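PDB 5DL8: benzoate transport porin BenP from Acinetobacter baumannii AB307-0294, which probably forms a channel across the bacterial outer membrane that lets small solutes such as benzoate through. Local coordinates for residues 154-159 and 200-205; 169-174 and 221-226; 186-191 and 258-263; 216-221 and 226-231. One frame throughout, in Å; residues are numbered along the deposited sequence.

Contact 1: residues 154-159 and 200-205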
# COMPACT_ATOMS: atom_id res chain seq x y z
N GLY A 154 10.13 -11.61 -8.27
CA GLY A 154 10.05 -13.02 -7.77
C GLY A 154 9.20 -13.90 -8.64
O GLY A 154 9.02 -13.63 -9.81
N THR A 155 8.72 -15.01 -8.05
CA THR A 155 7.83 -15.94 -8.69
C THR A 155 6.62 -16.12 -7.86
O THR A 155 6.77 -16.28 -6.63
CB THR A 155 8.49 -17.28 -8.75
OG1 THR A 155 9.79 -17.08 -9.25
CG2 THR A 155 7.75 -18.21 -9.64
N ASN A 156 5.44 -16.10 -8.47
CA ASN A 156 4.22 -16.54 -7.79
C ASN A 156 3.26 -17.36 -8.61
O ASN A 156 3.37 -17.42 -9.82
CB ASN A 156 3.50 -15.39 -7.09
CG ASN A 156 2.82 -14.36 -8.04
OD1 ASN A 156 2.64 -14.52 -9.25
ND2 ASN A 156 2.33 -13.35 -7.42
N LEU A 157 2.35 -18.03 -7.89
CA LEU A 157 1.36 -19.00 -8.45
C LEU A 157 0.02 -18.66 -7.82
O LEU A 157 -0.06 -18.53 -6.59
CB LEU A 157 1.73 -20.46 -8.17
CG LEU A 157 0.87 -21.55 -8.82
CD1 LEU A 157 0.87 -21.42 -10.33
CD2 LEU A 157 1.36 -22.94 -8.39
N LYS A 158 -0.95 -18.36 -8.68
CA LYS A 158 -2.37 -18.03 -8.29
C LYS A 158 -3.33 -19.03 -8.83
O LYS A 158 -3.26 -19.35 -10.00
CB LYS A 158 -2.82 -16.74 -8.95
CG LYS A 158 -1.92 -15.64 -8.66
CD LYS A 158 -2.45 -14.39 -9.26
CE LYS A 158 -1.45 -13.32 -9.01
NZ LYS A 158 -2.19 -12.05 -9.13
N SER A 159 -4.29 -19.44 -8.04
CA SER A 159 -5.33 -20.33 -8.52
C SER A 159 -6.74 -20.13 -7.91
O SER A 159 -6.87 -19.97 -6.70
CB SER A 159 -4.84 -21.74 -8.25
OG SER A 159 -5.73 -22.70 -8.80
N LEU A 200 11.15 -13.45 0.85
CA LEU A 200 9.86 -13.58 1.44
C LEU A 200 9.16 -14.76 0.78
O LEU A 200 8.90 -14.71 -0.42
CB LEU A 200 9.05 -12.28 1.18
CG LEU A 200 7.62 -12.32 1.57
CD1 LEU A 200 7.46 -12.61 3.06
CD2 LEU A 200 6.93 -10.99 1.30
N ASN A 201 8.81 -15.77 1.57
CA ASN A 201 8.03 -16.94 1.11
C ASN A 201 6.67 -16.78 1.73
O ASN A 201 6.55 -16.58 2.95
CB ASN A 201 8.68 -18.26 1.60
CG ASN A 201 10.19 -18.31 1.32
OD1 ASN A 201 10.61 -18.31 0.17
ND2 ASN A 201 10.99 -18.39 2.37
N TYR A 202 5.65 -16.79 0.91
CA TYR A 202 4.30 -16.50 1.42
C TYR A 202 3.21 -17.45 0.90
O TYR A 202 3.36 -18.05 -0.15
CB TYR A 202 3.90 -15.00 1.15
CG TYR A 202 3.52 -14.69 -0.26
CD1 TYR A 202 2.18 -14.74 -0.68
CD2 TYR A 202 4.48 -14.27 -1.18
CE1 TYR A 202 1.81 -14.45 -1.96
CE2 TYR A 202 4.09 -14.01 -2.49
CZ TYR A 202 2.78 -14.09 -2.88
OH TYR A 202 2.44 -13.78 -4.21
N ILE A 203 2.11 -17.52 1.63
CA ILE A 203 0.81 -18.14 1.17
C ILE A 203 -0.32 -17.21 1.55
O ILE A 203 -0.29 -16.58 2.66
CB ILE A 203 0.63 -19.63 1.60
CG1 ILE A 203 -0.81 -20.19 1.41
CG2 ILE A 203 1.05 -19.82 3.01
CD1 ILE A 203 -0.84 -21.70 1.16
N ASP A 204 -1.28 -17.02 0.62
CA ASP A 204 -2.46 -16.24 0.92
C ASP A 204 -3.65 -17.02 0.46
O ASP A 204 -3.62 -17.48 -0.61
CB ASP A 204 -2.36 -14.93 0.18
CG ASP A 204 -3.51 -14.03 0.44
OD1 ASP A 204 -3.50 -13.38 1.49
OD2 ASP A 204 -4.40 -13.95 -0.45
N LEU A 205 -4.69 -17.16 1.27
CA LEU A 205 -5.92 -17.91 1.02
C LEU A 205 -7.13 -17.02 1.26
O LEU A 205 -7.15 -16.23 2.32
CB LEU A 205 -5.99 -19.10 1.99
CG LEU A 205 -4.89 -20.13 1.89
CD1 LEU A 205 -5.13 -21.30 2.86
CD2 LEU A 205 -4.79 -20.73 0.48

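Contact 2: residues 169-174 and 221-226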
# COMPACT_ATOMS: atom_id res chain seq x y z
N ILE A 169 0.60 -18.56 -3.69
CA ILE A 169 1.90 -18.78 -3.05
C ILE A 169 3.00 -18.03 -3.85
O ILE A 169 2.88 -17.82 -5.04
CB ILE A 169 2.30 -20.29 -2.88
CG1 ILE A 169 2.53 -20.96 -4.23
CG2 ILE A 169 1.27 -21.04 -2.03
CD1 ILE A 169 3.06 -22.39 -4.14
N GLY A 170 4.09 -17.67 -3.20
CA GLY A 170 5.17 -16.99 -3.93
C GLY A 170 6.48 -16.95 -3.14
O GLY A 170 6.51 -17.18 -1.94
N ARG A 171 7.56 -16.72 -3.86
CA ARG A 171 8.81 -16.34 -3.29
C ARG A 171 9.24 -15.00 -3.92
O ARG A 171 9.50 -14.92 -5.07
CB ARG A 171 9.87 -17.33 -3.62
CG ARG A 171 11.19 -16.94 -2.98
CD ARG A 171 12.11 -18.14 -3.05
NE ARG A 171 13.47 -17.73 -2.84
CZ ARG A 171 14.07 -17.60 -1.66
NH1 ARG A 171 13.43 -17.84 -0.48
NH2 ARG A 171 15.35 -17.30 -1.65
N VAL A 172 9.36 -13.99 -3.07
CA VAL A 172 9.69 -12.65 -3.49
C VAL A 172 11.14 -12.33 -3.04
O VAL A 172 11.40 -12.20 -1.87
CB VAL A 172 8.69 -11.62 -2.89
CG1 VAL A 172 8.94 -10.23 -3.52
CG2 VAL A 172 7.23 -12.03 -3.13
N GLU A 173 12.04 -12.22 -3.98
CA GLU A 173 13.42 -12.01 -3.64
C GLU A 173 13.81 -10.59 -3.44
O GLU A 173 14.75 -10.33 -2.71
CB GLU A 173 14.31 -12.73 -4.67
CG GLU A 173 14.21 -14.28 -4.44
CD GLU A 173 15.17 -15.23 -5.22
OE1 GLU A 173 15.88 -14.75 -6.10
OE2 GLU A 173 15.18 -16.51 -4.94
N LYS A 174 13.14 -9.65 -4.14
CA LYS A 174 13.54 -8.30 -4.20
C LYS A 174 12.34 -7.37 -4.25
O LYS A 174 11.27 -7.74 -4.71
CB LYS A 174 14.41 -8.04 -5.45
CG LYS A 174 15.64 -8.92 -5.76
CD LYS A 174 16.86 -8.42 -5.08
CE LYS A 174 18.16 -8.78 -5.80
NZ LYS A 174 18.27 -10.22 -6.04
N ASN A 221 6.92 -15.64 5.43
CA ASN A 221 8.21 -15.99 6.08
C ASN A 221 9.22 -15.04 5.44
O ASN A 221 9.66 -15.23 4.30
CB ASN A 221 8.55 -17.51 5.93
CG ASN A 221 10.01 -17.84 6.17
OD1 ASN A 221 10.60 -18.48 5.37
ND2 ASN A 221 10.59 -17.37 7.20
N LEU A 222 9.53 -13.98 6.17
CA LEU A 222 10.51 -13.05 5.67
C LEU A 222 11.90 -13.52 6.15
O LEU A 222 12.21 -13.28 7.23
CB LEU A 222 10.09 -11.58 6.10
CG LEU A 222 10.84 -10.41 5.53
CD1 LEU A 222 10.94 -10.34 4.02
CD2 LEU A 222 10.23 -9.15 6.11
N GLU A 223 12.63 -14.29 5.37
CA GLU A 223 13.79 -15.02 5.91
C GLU A 223 14.76 -14.17 6.71
O GLU A 223 15.13 -13.09 6.23
CB GLU A 223 14.55 -15.76 4.83
CG GLU A 223 13.77 -16.87 4.14
CD GLU A 223 14.56 -17.55 3.03
OE1 GLU A 223 15.80 -17.37 2.96
OE2 GLU A 223 13.95 -18.24 2.19
N ASP A 224 15.11 -14.60 7.94
CA ASP A 224 16.16 -13.98 8.87
C ASP A 224 15.69 -12.69 9.52
O ASP A 224 16.42 -12.06 10.26
CB ASP A 224 17.51 -13.64 8.15
CG ASP A 224 17.90 -14.63 7.00
OD1 ASP A 224 18.18 -15.76 7.45
OD2 ASP A 224 17.92 -14.26 5.69
N LEU A 225 14.47 -12.24 9.18
CA LEU A 225 13.88 -11.06 9.84
C LEU A 225 12.69 -11.49 10.79
O LEU A 225 12.84 -11.48 12.02
CB LEU A 225 13.49 -9.99 8.78
CG LEU A 225 14.56 -9.69 7.71
CD1 LEU A 225 14.13 -8.57 6.73
CD2 LEU A 225 15.81 -9.23 8.42
N TYR A 226 11.56 -11.90 10.24
CA TYR A 226 10.36 -12.22 11.04
C TYR A 226 9.32 -12.98 10.19
O TYR A 226 9.32 -12.98 8.93
CB TYR A 226 9.79 -10.96 11.73
CG TYR A 226 9.28 -9.83 10.78
CD1 TYR A 226 7.97 -9.82 10.29
CD2 TYR A 226 10.09 -8.72 10.47
CE1 TYR A 226 7.52 -8.79 9.40
CE2 TYR A 226 9.68 -7.71 9.66
CZ TYR A 226 8.42 -7.74 9.10
OH TYR A 226 8.01 -6.69 8.31
O HOH W 1 16.73 -18.44 0.82

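Contact 3: residues 186-191 and 258-263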
# COMPACT_ATOMS: atom_id res chain seq x y z
N PHE A 186 14.82 -7.16 0.65
CA PHE A 186 14.08 -6.64 1.82
C PHE A 186 14.99 -6.48 2.99
O PHE A 186 15.98 -7.22 3.11
CB PHE A 186 13.01 -7.69 2.28
CG PHE A 186 11.79 -7.83 1.36
CD1 PHE A 186 10.80 -6.88 1.36
CD2 PHE A 186 11.67 -8.91 0.48
CE1 PHE A 186 9.71 -6.97 0.47
CE2 PHE A 186 10.60 -9.04 -0.33
CZ PHE A 186 9.60 -8.08 -0.36
N SER A 187 14.67 -5.55 3.89
CA SER A 187 15.49 -5.44 5.05
C SER A 187 14.73 -4.92 6.28
O SER A 187 13.65 -4.37 6.15
CB SER A 187 16.74 -4.52 4.78
OG SER A 187 16.39 -3.21 4.28
N PHE A 188 15.31 -5.08 7.47
CA PHE A 188 14.78 -4.46 8.66
C PHE A 188 15.98 -3.82 9.39
O PHE A 188 17.10 -4.42 9.56
CB PHE A 188 14.05 -5.50 9.52
CG PHE A 188 13.37 -4.96 10.75
CD1 PHE A 188 12.02 -4.53 10.71
CD2 PHE A 188 14.00 -4.95 11.97
CE1 PHE A 188 11.39 -4.07 11.88
CE2 PHE A 188 13.38 -4.44 13.11
CZ PHE A 188 12.07 -4.02 13.08
N THR A 189 15.66 -2.67 9.97
CA THR A 189 16.60 -1.83 10.64
C THR A 189 16.19 -1.54 12.11
O THR A 189 15.06 -1.14 12.38
CB THR A 189 16.80 -0.51 9.76
OG1 THR A 189 17.39 -0.91 8.49
CG2 THR A 189 17.74 0.42 10.41
N ALA A 190 17.13 -1.66 13.05
CA ALA A 190 16.86 -1.12 14.40
C ALA A 190 18.16 -0.71 15.06
O ALA A 190 19.19 -1.41 14.87
CB ALA A 190 16.15 -2.11 15.26
N ASN A 191 18.08 0.40 15.84
CA ASN A 191 19.13 0.95 16.58
C ASN A 191 20.26 1.28 15.54
O ASN A 191 21.43 1.03 15.82
CB ASN A 191 19.68 -0.06 17.65
CG ASN A 191 20.78 0.54 18.46
OD1 ASN A 191 20.77 1.75 18.68
ND2 ASN A 191 21.77 -0.26 18.85
N ASN A 258 16.19 -15.48 15.46
CA ASN A 258 16.54 -14.43 16.44
C ASN A 258 16.96 -13.07 15.71
O ASN A 258 16.20 -12.60 14.76
CB ASN A 258 17.60 -14.98 17.41
CG ASN A 258 17.07 -15.17 18.84
OD1 ASN A 258 17.78 -14.90 19.80
ND2 ASN A 258 15.85 -15.70 18.99
N THR A 259 18.10 -12.47 16.12
CA THR A 259 18.45 -11.04 15.85
C THR A 259 17.51 -9.90 16.46
O THR A 259 18.03 -9.10 17.22
CB THR A 259 18.73 -10.75 14.34
OG1 THR A 259 19.98 -11.28 13.93
CG2 THR A 259 18.84 -9.29 14.07
N PHE A 260 16.21 -9.81 16.14
CA PHE A 260 15.42 -8.64 16.55
C PHE A 260 14.53 -8.70 17.79
O PHE A 260 14.09 -7.66 18.35
CB PHE A 260 14.63 -8.05 15.35
CG PHE A 260 15.49 -7.69 14.17
CD1 PHE A 260 16.29 -6.51 14.19
CD2 PHE A 260 15.56 -8.53 13.07
CE1 PHE A 260 17.10 -6.16 13.09
CE2 PHE A 260 16.39 -8.21 11.98
CZ PHE A 260 17.16 -7.02 11.98
N ASP A 261 14.18 -9.81 18.33
CA ASP A 261 13.09 -9.60 19.34
C ASP A 261 11.87 -8.70 18.74
O ASP A 261 11.61 -7.49 19.08
CB ASP A 261 13.68 -9.06 20.69
CG ASP A 261 14.67 -10.10 21.40
OD1 ASP A 261 14.98 -11.19 20.86
OD2 ASP A 261 15.10 -9.87 22.53
N ILE A 262 11.29 -9.27 17.70
CA ILE A 262 9.99 -8.87 17.21
C ILE A 262 8.98 -9.78 17.99
O ILE A 262 9.14 -10.99 18.06
CB ILE A 262 9.98 -8.95 15.71
CG1 ILE A 262 10.90 -7.81 15.10
CG2 ILE A 262 8.58 -8.90 15.21
CD1 ILE A 262 11.23 -7.90 13.58
N ASP A 263 8.07 -9.14 18.74
CA ASP A 263 7.03 -9.78 19.52
C ASP A 263 5.78 -8.83 19.52
O ASP A 263 5.59 -8.00 20.45
CB ASP A 263 7.50 -9.93 20.91
CG ASP A 263 6.44 -10.58 21.79
OD1 ASP A 263 5.88 -11.59 21.35
OD2 ASP A 263 6.21 -10.10 22.90

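Contact 4: residues 216-221 and 226-231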
# COMPACT_ATOMS: atom_id res chain seq x y z
N GLU A 216 -9.73 -14.09 4.93
CA GLU A 216 -8.41 -14.18 4.28
C GLU A 216 -7.43 -14.71 5.33
O GLU A 216 -7.44 -14.26 6.47
CB GLU A 216 -8.06 -12.81 3.61
CG GLU A 216 -6.60 -12.72 3.13
CD GLU A 216 -6.27 -11.49 2.32
OE1 GLU A 216 -7.12 -10.57 2.18
OE2 GLU A 216 -5.10 -11.38 1.82
N TYR A 217 -6.62 -15.68 4.99
CA TYR A 217 -5.49 -15.98 5.82
C TYR A 217 -4.22 -15.77 5.05
O TYR A 217 -4.09 -16.24 3.90
CB TYR A 217 -5.53 -17.46 6.20
CG TYR A 217 -4.26 -17.93 6.86
CD1 TYR A 217 -3.95 -17.53 8.16
CD2 TYR A 217 -3.36 -18.74 6.21
CE1 TYR A 217 -2.73 -17.91 8.78
CE2 TYR A 217 -2.22 -19.23 6.86
CZ TYR A 217 -1.87 -18.78 8.13
OH TYR A 217 -0.70 -19.17 8.77
N TYR A 218 -3.22 -15.17 5.68
CA TYR A 218 -1.90 -15.00 5.00
C TYR A 218 -0.80 -15.43 5.92
O TYR A 218 -0.80 -15.13 7.12
CB TYR A 218 -1.66 -13.47 4.73
CG TYR A 218 -0.31 -13.06 4.22
CD1 TYR A 218 -0.02 -13.04 2.89
CD2 TYR A 218 0.68 -12.67 5.11
CE1 TYR A 218 1.26 -12.62 2.44
CE2 TYR A 218 1.95 -12.30 4.70
CZ TYR A 218 2.24 -12.33 3.37
OH TYR A 218 3.51 -11.92 3.05
N PHE A 219 0.21 -16.02 5.34
CA PHE A 219 1.44 -16.33 6.08
C PHE A 219 2.62 -15.88 5.24
O PHE A 219 2.72 -16.16 4.02
CB PHE A 219 1.61 -17.79 6.49
CG PHE A 219 2.99 -18.09 7.16
CD1 PHE A 219 3.30 -17.63 8.44
CD2 PHE A 219 3.97 -18.81 6.50
CE1 PHE A 219 4.57 -17.92 9.08
CE2 PHE A 219 5.22 -19.09 7.13
CZ PHE A 219 5.49 -18.64 8.43
N GLY A 220 3.49 -15.12 5.91
CA GLY A 220 4.72 -14.64 5.26
C GLY A 220 5.99 -14.94 6.07
O GLY A 220 6.09 -14.53 7.22
N ASN A 221 6.92 -15.64 5.43
CA ASN A 221 8.21 -15.99 6.08
C ASN A 221 9.22 -15.04 5.44
O ASN A 221 9.66 -15.23 4.30
CB ASN A 221 8.55 -17.51 5.93
CG ASN A 221 10.01 -17.84 6.17
OD1 ASN A 221 10.60 -18.48 5.37
ND2 ASN A 221 10.59 -17.37 7.20
N TYR A 226 11.56 -11.90 10.24
CA TYR A 226 10.36 -12.22 11.04
C TYR A 226 9.32 -12.98 10.19
O TYR A 226 9.32 -12.98 8.93
CB TYR A 226 9.79 -10.96 11.73
CG TYR A 226 9.28 -9.83 10.78
CD1 TYR A 226 7.97 -9.82 10.29
CD2 TYR A 226 10.09 -8.72 10.47
CE1 TYR A 226 7.52 -8.79 9.40
CE2 TYR A 226 9.68 -7.71 9.66
CZ TYR A 226 8.42 -7.74 9.10
OH TYR A 226 8.01 -6.69 8.31
N ASN A 227 8.48 -13.66 10.91
CA ASN A 227 7.34 -14.41 10.36
C ASN A 227 6.04 -13.78 10.73
O ASN A 227 5.86 -13.31 11.83
CB ASN A 227 7.44 -15.85 10.88
CG ASN A 227 8.71 -16.53 10.36
OD1 ASN A 227 9.14 -16.29 9.22
ND2 ASN A 227 9.37 -17.30 11.21
N LYS A 228 5.15 -13.67 9.79
CA LYS A 228 3.92 -12.92 10.01
C LYS A 228 2.69 -13.73 9.63
O LYS A 228 2.62 -14.34 8.57
CB LYS A 228 3.99 -11.65 9.23
CG LYS A 228 2.76 -10.75 9.19
CD LYS A 228 3.04 -9.79 8.05
CE LYS A 228 2.09 -8.58 7.85
NZ LYS A 228 2.23 -7.45 8.82
N HIS A 229 1.74 -13.76 10.56
CA HIS A 229 0.35 -14.32 10.31
C HIS A 229 -0.69 -13.16 10.29
O HIS A 229 -0.65 -12.24 11.13
CB HIS A 229 -0.09 -15.35 11.38
CG HIS A 229 0.78 -16.55 11.47
ND1 HIS A 229 0.39 -17.80 10.99
CD2 HIS A 229 2.00 -16.73 12.03
CE1 HIS A 229 1.37 -18.67 11.19
NE2 HIS A 229 2.35 -18.06 11.83
N TYR A 230 -1.63 -13.28 9.37
CA TYR A 230 -2.74 -12.40 9.27
C TYR A 230 -4.03 -13.19 9.04
O TYR A 230 -4.10 -14.06 8.17
CB TYR A 230 -2.47 -11.47 8.03
CG TYR A 230 -3.73 -10.71 7.58
CD1 TYR A 230 -4.15 -9.64 8.29
CD2 TYR A 230 -4.46 -11.08 6.49
CE1 TYR A 230 -5.28 -8.90 7.97
CE2 TYR A 230 -5.63 -10.36 6.09
CZ TYR A 230 -5.98 -9.21 6.83
OH TYR A 230 -7.06 -8.39 6.62
N VAL A 231 -5.06 -12.86 9.79
CA VAL A 231 -6.44 -13.30 9.55
C VAL A 231 -7.31 -12.07 9.43
O VAL A 231 -7.38 -11.17 10.35
CB VAL A 231 -7.03 -14.20 10.66
CG1 VAL A 231 -8.40 -14.76 10.24
CG2 VAL A 231 -6.22 -15.43 10.82
O HOH W 2 -8.36 -9.18 3.93

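Contact 1: residues 154-159 and 200-205
Asn156 and Tyr202 make this contact by themselves. They sit on strands 155-160 and 200-210, which are not neighbours. Strand 165-176 runs between them and pairs with both. Accordingly the CA atoms of Asn156 and Tyr202 are 9.2 Å apart, and the gap is bridged by side chains. The amide of Asn156 reaches out from one strand, and the phenol of Tyr202 extends from the other. Asn156 ND2 donates to Tyr202 OH at 3.2 Å, with an N-H...O angle of 158°. The hydroxyl lies close to the amide plane, so the N-H points well at it. The tyrosine ring itself is turned 73° from that amide, so the two flat groups do not stack. Asn156 CB also rests 3.5 Å from Tyr202 OH, and no other part of the phenol comes as near. In both residues CG lies between the backbone N and the carbonyl carbon (Asn156 chi1 70°). Tyr202 OH has a second partner in Glu168 OE2, on the strand in between. The hydroxyl is therefore held by two polar groups from two strands, and both contact residues are buried. Leu135 packs against Asn156 and Leu137 against Tyr202, both from loop segments, so apolar side chains pack beside the buried polar pair. The link joins two next-but-one strands, probably on the inner face of the wall, in the antiparallel beta-barrel that is the fold of the OprD porin family.

Contact 2: residues 169-174 and 221-226
Arg171 and Glu223 meet at about a right angle. The arginine extends from strand 165-176, and the glutamate comes from the turn that follows strand 213-222. Strand 200-210 lies between the two strands, and the CA atoms of Arg171 and Asn221 are still 9.4 Å apart. Arg171 bridges the gap with a long chain that is stretched from CG to NE. Its CG stands opposite the backbone N (chi1 -178°), and Glu223 is likewise extended beyond CG. Arg171 NH1 donates to Glu223 OE2 at 2.7 Å, forming a salt bridge. The carboxylate oxygen lies near the guanidinium plane, at its edge. Seen from the glutamate the fit is less regular, because the nitrogen sits 44° out of the carboxylate plane. The two planes are 38° apart. A second carboxylate takes another edge of the same guanidinium. Arg171 NE donates to Glu173 OE2 at 3.0 Å; the oxygen accepts with its anti lone pair, the one away from OE1. Arg171 NH2 adds a weak bond to that same Glu173 OE2. Water 1 completes the bridge to Glu223. It accepts from Arg171 NH2 at 3.1 Å and donates to Glu223 OE1 at 2.6 Å. Asn201, on the strand between, binds both charged side chains: its OD1 takes Arg171 NH1 and its ND2 gives to Glu223 OE2. One positive group is thus set between two carboxylates, with its plane held by partners along the edge. This network would probably favour the charged forms of all three residues and ties strands 165-176 and 200-210 to the turn after strand 213-222.

Contact 3: residues 186-191 and 258-263
Residues 187-190 form a short strand, while 258-263 follow an irregular path with neither helix nor strand, and their backbones come nearest at Ala190 and Phe260, whose CA atoms are 8.0 Å apart. Side chains fill that space. Phe188 and Phe260 form a T-shaped pair, with the edge of Phe188 turned to the face of Phe260. The ring centroids are 4.8 Å apart and the planes meet at 72°. Phe188 CD2 stands over the middle of the Phe260 ring and is 3.5 Å from Phe260 CE1. In Phe188, CG lies opposite the backbone N (chi1 -176°), which carries the ring out toward the other segment. Ile262 meets the same phenylalanine from a different direction. Its CD1 lies over one face of the Phe188 ring, 4.1 Å from the centroid and only 13° off the normal, a CH-pi contact. Phe188 therefore offers an edge to one partner and a face to the other. The Phe260 ring also passes the backbone of Phe188, with Phe260 CZ 3.6 Å from Phe188 O. Ala190 adds a looser contact, as its N is 4.5 Å from Phe260 CE1. Tyr226 and Pro294 touch both Phe188 and Ile262, and Leu225 packs on Phe260, so the apolar cluster extends into the barrel wall and the neighbouring loops. The side-chain contacts are apolar or aromatic, and the backbone atoms only border the Phe260 ring. The contact thus rests on burying apolar surface and on weak C-H to ring attraction, and it joins strand 187-190, which pairs with strand 193-196, to the loop before strand 263-275.

Contact 4: residues 216-221 and 226-231
The His229 ring has Phe219 over one face, with Phe219 CD1 3.5 Å from His229 CE1, and Tyr217 OH at its edge. These groups line one side of a beta hairpin, strands 213-222 and 226-238, in the wall of the OprD-type barrel. The Phe219 and His229 rings meet obliquely, their planes 46° apart. Tyr217 runs beside His229, and its OH shares a hydrogen bond of 2.8 Å with His229 ND1, which fixes the imidazole from its rim. Val231 CG2 meets the edge of the Tyr217 ring. Tyr218, Lys228 and Tyr230 occupy the other side of the hairpin. There the Tyr230 ring has Glu216 CG and Tyr218 CB at its edge. Water 2 links Glu216 OE1 to Tyr230 OH. Arg206 binds the other Glu216 oxygen, and Lys249 binds the Tyr230 hydroxyl. The backbones are antiparallel, at 175°, with Tyr218-Tyr230 and Gly220-Lys228 as hydrogen-bonded pairs. Tyr217-Val231, Phe219-His229 and Asn221-Asn227 are non-hydrogen-bonded pairs. In the last of these the side chains lie side by side, and Asn221 ND2 donates to Asn227 OD1 at 2.7 Å, with an N-H...O angle of 165°.

From the N terminus the chain passes 154-159, 169-174 and 186-191 before any contact closes. Residues 200-205 then return to 154-159 and close contact 1 over 40 intervening residues. Next comes 216-221, and 221-226 closes contact 2 back to 169-174. Residues 226-231 close contact 4, a hairpin with the shortest loop. Last, 258-263 returns to 186-191 and closes contact 3, with contact 4 nested inside. Contacts 1, 2 and 3 all cross one another. Contact 2 also crosses contact 4 and shares Asn221 and Tyr226 with it. Contact 4 joins neighbouring barrel strands; contacts 1 and 2 each reach across one strand. Contact 3 joins short strand 187-190 to the loop before strand 263-275.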